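Local structure of beta-lactamase (Klebsiella pneumoniae, 6HUH) at residues D213-G221 with F244-F254. The protein probably hydrolyses the amide bond of beta-lactam antibiotics, giving substituted beta-amino acids, as a class D beta-lactamase. Residues are numbered along the deposited sequence; the frame is centred on the assembly and turned at random.
Sequences DQQIGWFVG and FASLRAREEVF. With SO4 (sulfate ion), chain C.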
ATOM      1  N   ASP A 213      11.862  11.983  29.520  1.00 98.38           N
ATOM      2  CA  ASP A 213      12.391  11.147  28.422  1.00 95.50           C
ATOM      3  C   ASP A 213      11.440   9.948  28.150  1.00 90.12           C
ATOM      4  O   ASP A 213      11.858   8.787  28.051  1.00 89.92           O
ATOM      5  CB  ASP A 213      13.867  10.741  28.682  1.00100.12           C
ATOM      6  CG  ASP A 213      14.557   9.895  27.619  1.00112.77           C
ATOM      7  OD1 ASP A 213      14.152   9.972  26.437  1.00111.92           O
ATOM      8  OD2 ASP A 213      15.502   9.161  27.972  1.00121.67           O
ATOM      9  N   GLN A 214      10.137  10.270  28.077  1.00 78.68           N
ATOM     10  CA  GLN A 214       9.079   9.296  27.843  1.00 73.75           C
ATOM     11  C   GLN A 214       8.477   9.462  26.452  1.00 68.62           C
ATOM     12  O   GLN A 214       8.178  10.573  26.022  1.00 67.36           O
ATOM     13  CB  GLN A 214       8.005   9.367  28.936  1.00 74.48           C
ATOM     14  CG  GLN A 214       8.506   8.918  30.304  1.00 87.39           C
ATOM     15  CD  GLN A 214       7.388   8.745  31.301  1.00105.97           C
ATOM     16  OE1 GLN A 214       6.656   9.689  31.634  1.00103.22           O
ATOM     17  NE2 GLN A 214       7.247   7.532  31.817  1.00 93.39           N
ATOM     18  N   GLN A 215       8.291   8.326  25.780  1.00 59.26           N
ATOM     19  CA  GLN A 215       7.723   8.202  24.449  1.00 55.25           C
ATOM     20  C   GLN A 215       6.210   8.405  24.499  1.00 51.66           C
ATOM     21  O   GLN A 215       5.560   7.914  25.419  1.00 50.42           O
ATOM     22  CB  GLN A 215       8.027   6.786  23.931  1.00 57.02           C
ATOM     23  CG  GLN A 215       8.607   6.735  22.526  1.00 75.82           C
ATOM     24  CD  GLN A 215       8.747   5.317  22.038  1.00101.18           C
ATOM     25  OE1 GLN A 215       8.145   4.921  21.036  1.00 98.71           O
ATOM     26  NE2 GLN A 215       9.541   4.514  22.736  1.00 94.77           N
ATOM     27  N   ILE A 216       5.651   9.111  23.505  1.00 44.01           N
ATOM     28  CA  ILE A 216       4.203   9.290  23.376  1.00 41.94           C
ATOM     29  C   ILE A 216       3.765   8.539  22.131  1.00 44.04           C
ATOM     30  O   ILE A 216       4.168   8.878  21.017  1.00 43.75           O
ATOM     31  CB  ILE A 216       3.672  10.754  23.352  1.00 44.28           C
ATOM     32  CG1 ILE A 216       4.164  11.571  24.565  1.00 46.43           C
ATOM     33  CG2 ILE A 216       2.127  10.774  23.238  1.00 42.14           C
ATOM     34  CD1 ILE A 216       4.423  13.012  24.263  1.00 57.77           C
ATOM     35  N   GLY A 217       2.974   7.509  22.344  1.00 38.47           N
ATOM     36  CA  GLY A 217       2.417   6.725  21.259  1.00 36.65           C
ATOM     37  C   GLY A 217       1.066   7.287  20.913  1.00 37.23           C
ATOM     38  O   GLY A 217       0.334   7.719  21.796  1.00 38.01           O
ATOM     39  N   TRP A 218       0.743   7.365  19.654  1.00 30.57           N
ATOM     40  CA  TRP A 218      -0.562   7.888  19.302  1.00 28.85           C
ATOM     41  C   TRP A 218      -1.255   6.930  18.330  1.00 30.57           C
ATOM     42  O   TRP A 218      -0.631   6.474  17.382  1.00 29.73           O
ATOM     43  CB  TRP A 218      -0.428   9.236  18.561  1.00 26.77           C
ATOM     44  CG  TRP A 218      -0.144  10.505  19.307  1.00 27.33           C
ATOM     45  CD1 TRP A 218       1.065  11.135  19.391  1.00 30.54           C
ATOM     46  CD2 TRP A 218      -1.122  11.467  19.742  1.00 26.88           C
ATOM     47  NE1 TRP A 218       0.915  12.385  19.948  1.00 29.70           N
ATOM     48  CE2 TRP A 218      -0.415  12.612  20.182  1.00 30.53           C
ATOM     49  CE3 TRP A 218      -2.526  11.449  19.867  1.00 27.13           C
ATOM     50  CZ2 TRP A 218      -1.060  13.713  20.748  1.00 29.21           C
ATOM     51  CZ3 TRP A 218      -3.161  12.540  20.421  1.00 28.09           C
ATOM     52  CH2 TRP A 218      -2.432  13.659  20.852  1.00 29.08           C
ATOM     53  N   PHE A 219      -2.542   6.675  18.530  1.00 27.03           N
ATOM     54  CA  PHE A 219      -3.381   5.991  17.558  1.00 27.22           C
ATOM     55  C   PHE A 219      -4.718   6.703  17.468  1.00 32.38           C
ATOM     56  O   PHE A 219      -5.590   6.551  18.332  1.00 32.94           O
ATOM     57  CB  PHE A 219      -3.504   4.481  17.703  1.00 29.68           C
ATOM     58  CG  PHE A 219      -4.090   3.955  16.413  1.00 31.67           C
ATOM     59  CD1 PHE A 219      -3.403   4.090  15.206  1.00 33.41           C
ATOM     60  CD2 PHE A 219      -5.366   3.406  16.385  1.00 35.27           C
ATOM     61  CE1 PHE A 219      -3.969   3.672  14.006  1.00 34.32           C
ATOM     62  CE2 PHE A 219      -5.920   2.957  15.181  1.00 38.52           C
ATOM     63  CZ  PHE A 219      -5.221   3.107  13.999  1.00 35.47           C
ATOM     64  N   VAL A 220      -4.814   7.580  16.465  1.00 28.15           N
ATOM     65  CA  VAL A 220      -5.952   8.473  16.238  1.00 26.91           C
ATOM     66  C   VAL A 220      -6.630   8.129  14.965  1.00 31.19           C
ATOM     67  O   VAL A 220      -5.963   7.664  14.051  1.00 32.48           O
ATOM     68  CB  VAL A 220      -5.552   9.977  16.317  1.00 28.43           C
ATOM     69  CG1 VAL A 220      -4.927  10.286  17.657  1.00 27.80           C
ATOM     70  CG2 VAL A 220      -4.603  10.374  15.204  1.00 27.27           C
ATOM     71  N   GLY A 221      -7.940   8.315  14.912  1.00 26.90           N
ATOM     72  CA  GLY A 221      -8.711   7.983  13.719  1.00 26.58           C
ATOM     73  C   GLY A 221     -10.184   7.781  13.947  1.00 28.59           C
ATOM     74  O   GLY A 221     -10.715   8.140  14.994  1.00 27.89           O
ATOM     75  N   PHE A 244       7.250  -0.549  20.454  1.00 60.23           N
ATOM     76  CA  PHE A 244       7.147   0.857  20.052  1.00 57.47           C
ATOM     77  C   PHE A 244       5.853   1.375  20.632  1.00 56.29           C
ATOM     78  O   PHE A 244       4.814   0.758  20.391  1.00 56.23           O
ATOM     79  CB  PHE A 244       7.104   1.010  18.525  1.00 58.57           C
ATOM     80  CG  PHE A 244       8.435   1.087  17.817  1.00 61.42           C
ATOM     81  CD1 PHE A 244       9.299   2.159  18.034  1.00 65.23           C
ATOM     82  CD2 PHE A 244       8.793   0.130  16.874  1.00 64.40           C
ATOM     83  CE1 PHE A 244      10.515   2.249  17.350  1.00 67.04           C
ATOM     84  CE2 PHE A 244      10.011   0.218  16.194  1.00 68.30           C
ATOM     85  CZ  PHE A 244      10.863   1.278  16.435  1.00 66.65           C
ATOM     86  N   ALA A 245       5.914   2.484  21.403  1.00 48.34           N
ATOM     87  CA  ALA A 245       4.773   3.144  22.050  1.00 45.39           C
ATOM     88  C   ALA A 245       3.508   3.246  21.190  1.00 45.55           C
ATOM     89  O   ALA A 245       2.440   2.884  21.679  1.00 45.55           O
ATOM     90  CB  ALA A 245       5.179   4.519  22.550  1.00 45.78           C
ATOM     91  N   SER A 246       3.626   3.709  19.915  1.00 39.61           N
ATOM     92  CA  SER A 246       2.505   3.852  18.971  1.00 38.08           C
ATOM     93  C   SER A 246       1.910   2.517  18.475  1.00 42.79           C
ATOM     94  O   SER A 246       0.729   2.474  18.101  1.00 42.33           O
ATOM     95  CB  SER A 246       2.902   4.717  17.786  1.00 39.71           C
ATOM     96  OG  SER A 246       3.959   4.093  17.078  1.00 51.87           O
ATOM     97  N   LEU A 247       2.723   1.442  18.452  1.00 39.17           N
ATOM     98  CA  LEU A 247       2.262   0.118  18.024  1.00 38.66           C
ATOM     99  C   LEU A 247       1.476  -0.589  19.158  1.00 38.77           C
ATOM    100  O   LEU A 247       0.647  -1.460  18.899  1.00 38.69           O
ATOM    101  CB  LEU A 247       3.412  -0.737  17.462  1.00 39.99           C
ATOM    102  CG  LEU A 247       4.374  -0.047  16.478  1.00 46.12           C
ATOM    103  CD1 LEU A 247       5.320  -1.058  15.822  1.00 47.92           C
ATOM    104  CD2 LEU A 247       3.639   0.772  15.394  1.00 49.03           C
ATOM    105  N   ARG A 248       1.705  -0.156  20.399  1.00 31.81           N
ATOM    106  CA  ARG A 248       1.023  -0.619  21.595  1.00 31.28           C
ATOM    107  C   ARG A 248      -0.309   0.152  21.666  1.00 35.06           C
ATOM    108  O   ARG A 248      -1.277  -0.323  22.263  1.00 35.69           O
ATOM    109  CB  ARG A 248       1.882  -0.318  22.835  1.00 28.88           C
ATOM    110  CG  ARG A 248       1.631  -1.262  23.973  1.00 48.29           C
ATOM    111  CD  ARG A 248       2.300  -0.813  25.268  1.00 76.58           C
ATOM    112  NE  ARG A 248       3.729  -1.148  25.358  1.00 93.96           N
ATOM    113  CZ  ARG A 248       4.211  -2.337  25.712  1.00108.88           C
ATOM    114  NH1 ARG A 248       3.386  -3.329  26.031  1.00101.04           N
ATOM    115  NH2 ARG A 248       5.520  -2.532  25.790  1.00 89.48           N
ATOM    116  N   ALA A 249      -0.353   1.345  21.050  1.00 30.25           N
ATOM    117  CA  ALA A 249      -1.546   2.194  21.004  1.00 28.44           C
ATOM    118  C   ALA A 249      -2.545   1.612  20.002  1.00 30.86           C
ATOM    119  O   ALA A 249      -3.696   1.377  20.375  1.00 28.68           O
ATOM    120  CB  ALA A 249      -1.160   3.632  20.642  1.00 28.04           C
ATOM    121  N   ARG A 250      -2.071   1.315  18.754  1.00 29.20           N
ATOM    122  CA  ARG A 250      -2.819   0.736  17.634  1.00 29.72           C
ATOM    123  C   ARG A 250      -3.459  -0.597  18.015  1.00 33.99           C
ATOM    124  O   ARG A 250      -4.610  -0.866  17.679  1.00 31.26           O
ATOM    125  CB  ARG A 250      -1.883   0.567  16.428  1.00 33.18           C
ATOM    126  CG  ARG A 250      -2.574   0.079  15.146  1.00 47.97           C
ATOM    127  CD  ARG A 250      -1.642   0.063  13.933  1.00 62.38           C
ATOM    128  NE  ARG A 250      -1.351  -1.280  13.408  1.00 76.88           N
ATOM    129  CZ  ARG A 250      -2.199  -2.025  12.700  1.00100.02           C
ATOM    130  NH1 ARG A 250      -3.421  -1.585  12.434  1.00 92.65           N
ATOM    131  NH2 ARG A 250      -1.838  -3.229  12.277  1.00 91.11           N
ATOM    132  N   GLU A 251      -2.690  -1.415  18.733  1.00 34.41           N
ATOM    133  CA  GLU A 251      -3.059  -2.722  19.256  1.00 36.46           C
ATOM    134  C   GLU A 251      -4.246  -2.585  20.233  1.00 42.87           C
ATOM    135  O   GLU A 251      -5.258  -3.266  20.059  1.00 42.73           O
ATOM    136  CB  GLU A 251      -1.826  -3.308  19.948  1.00 38.43           C
ATOM    137  CG  GLU A 251      -1.913  -4.743  20.408  1.00 53.71           C
ATOM    138  CD  GLU A 251      -0.605  -5.181  21.041  1.00 76.93           C
ATOM    139  OE1 GLU A 251       0.209  -5.809  20.324  1.00 88.33           O
ATOM    140  OE2 GLU A 251      -0.356  -4.823  22.218  1.00 50.12           O
ATOM    141  N   GLU A 252      -4.123  -1.667  21.222  1.00 41.66           N
ATOM    142  CA  GLU A 252      -5.106  -1.397  22.282  1.00 42.82           C
ATOM    143  C   GLU A 252      -6.420  -0.812  21.757  1.00 46.71           C
ATOM    144  O   GLU A 252      -7.477  -1.038  22.357  1.00 47.16           O
ATOM    145  CB  GLU A 252      -4.502  -0.516  23.396  1.00 43.67           C
ATOM    146  CG  GLU A 252      -3.633  -1.284  24.379  1.00 55.63           C
ATOM    147  CD  GLU A 252      -2.621  -0.451  25.154  1.00 84.31           C
ATOM    148  OE1 GLU A 252      -1.453  -0.893  25.270  1.00 74.12           O
ATOM    149  OE2 GLU A 252      -2.995   0.635  25.657  1.00 83.89           O
ATOM    150  N   VAL A 253      -6.354  -0.077  20.643  1.00 41.99           N
ATOM    151  CA  VAL A 253      -7.536   0.506  20.015  1.00 41.84           C
ATOM    152  C   VAL A 253      -8.337  -0.609  19.340  1.00 47.18           C
ATOM    153  O   VAL A 253      -9.542  -0.712  19.556  1.00 46.84           O
ATOM    154  CB  VAL A 253      -7.149   1.648  19.053  1.00 44.97           C
ATOM    155  CG1 VAL A 253      -8.272   1.970  18.082  1.00 45.13           C
ATOM    156  CG2 VAL A 253      -6.752   2.895  19.830  1.00 44.03           C
ATOM    157  N   PHE A 254      -7.644  -1.476  18.578  1.00 45.35           N
ATOM    158  CA  PHE A 254      -8.241  -2.615  17.878  1.00 45.85           C
ATOM    159  C   PHE A 254      -8.814  -3.657  18.828  1.00 51.71           C
ATOM    160  O   PHE A 254      -9.738  -4.379  18.452  1.00 54.39           O
ATOM    161  CB  PHE A 254      -7.261  -3.239  16.882  1.00 46.68           C
ATOM    162  CG  PHE A 254      -7.365  -2.630  15.508  1.00 46.41           C
ATOM    163  CD1 PHE A 254      -8.393  -2.994  14.643  1.00 49.58           C
ATOM    164  CD2 PHE A 254      -6.409  -1.730  15.058  1.00 45.68           C
ATOM    165  CE1 PHE A 254      -8.485  -2.436  13.369  1.00 49.01           C
ATOM    166  CE2 PHE A 254      -6.487  -1.192  13.777  1.00 47.12           C
ATOM    167  CZ  PHE A 254      -7.525  -1.547  12.944  1.00 46.19           C
TER
HETATM  168  S   SO4 C 301       5.407   6.299  13.800  1.00 88.83           S
HETATM  169  O1  SO4 C 301       6.772   6.176  13.277  1.00 90.26           O
HETATM  170  O2  SO4 C 301       5.308   5.677  15.122  1.00 88.10           O
HETATM  171  O3  SO4 C 301       5.082   7.709  13.922  1.00 88.72           O
HETATM  172  O4  SO4 C 301       4.473   5.648  12.882  1.00 88.46           O
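Strand 215-221 runs at 34° to helix 245-254, their backbones nearest where Gly217 CA lies 3.7 Å from Ser246 CA. Gly217 has no side chain to stand between the two backbones, and its CA rests against Ser246 N at 3.5 Å. One turn on, the CB of Ala249 meets the CB of Phe219 at 3.9 Å. With its CG anti to the backbone N (chi1 -165°), Phe219 brings its ring against Arg250 and Val253. Arg250 CG sits over one face in a CH-pi contact, 4.0 Å from the ring centroid, while Val253 CG1 touches CD2 of Phe219 at the ring edge, 3.7 Å away. This is the C-terminal helix of the penicillin-recognising serine hydrolase fold, packed on one face of the central antiparallel sheet; Ile216 and Trp218 point away from it, and Trp218 gives its NE1 proton to Pro48 O, its side chain about 8 Å from that of Ser51, the predicted acyl-ester serine. Gln215 OE1 takes a weak hydrogen bond from Ala245 N (3.3 Å). Ser246 OG donates to sulfate O2 at 2.9 Å, and Thr198 and Ser101 also bind that ion, probably a crystallisation additive.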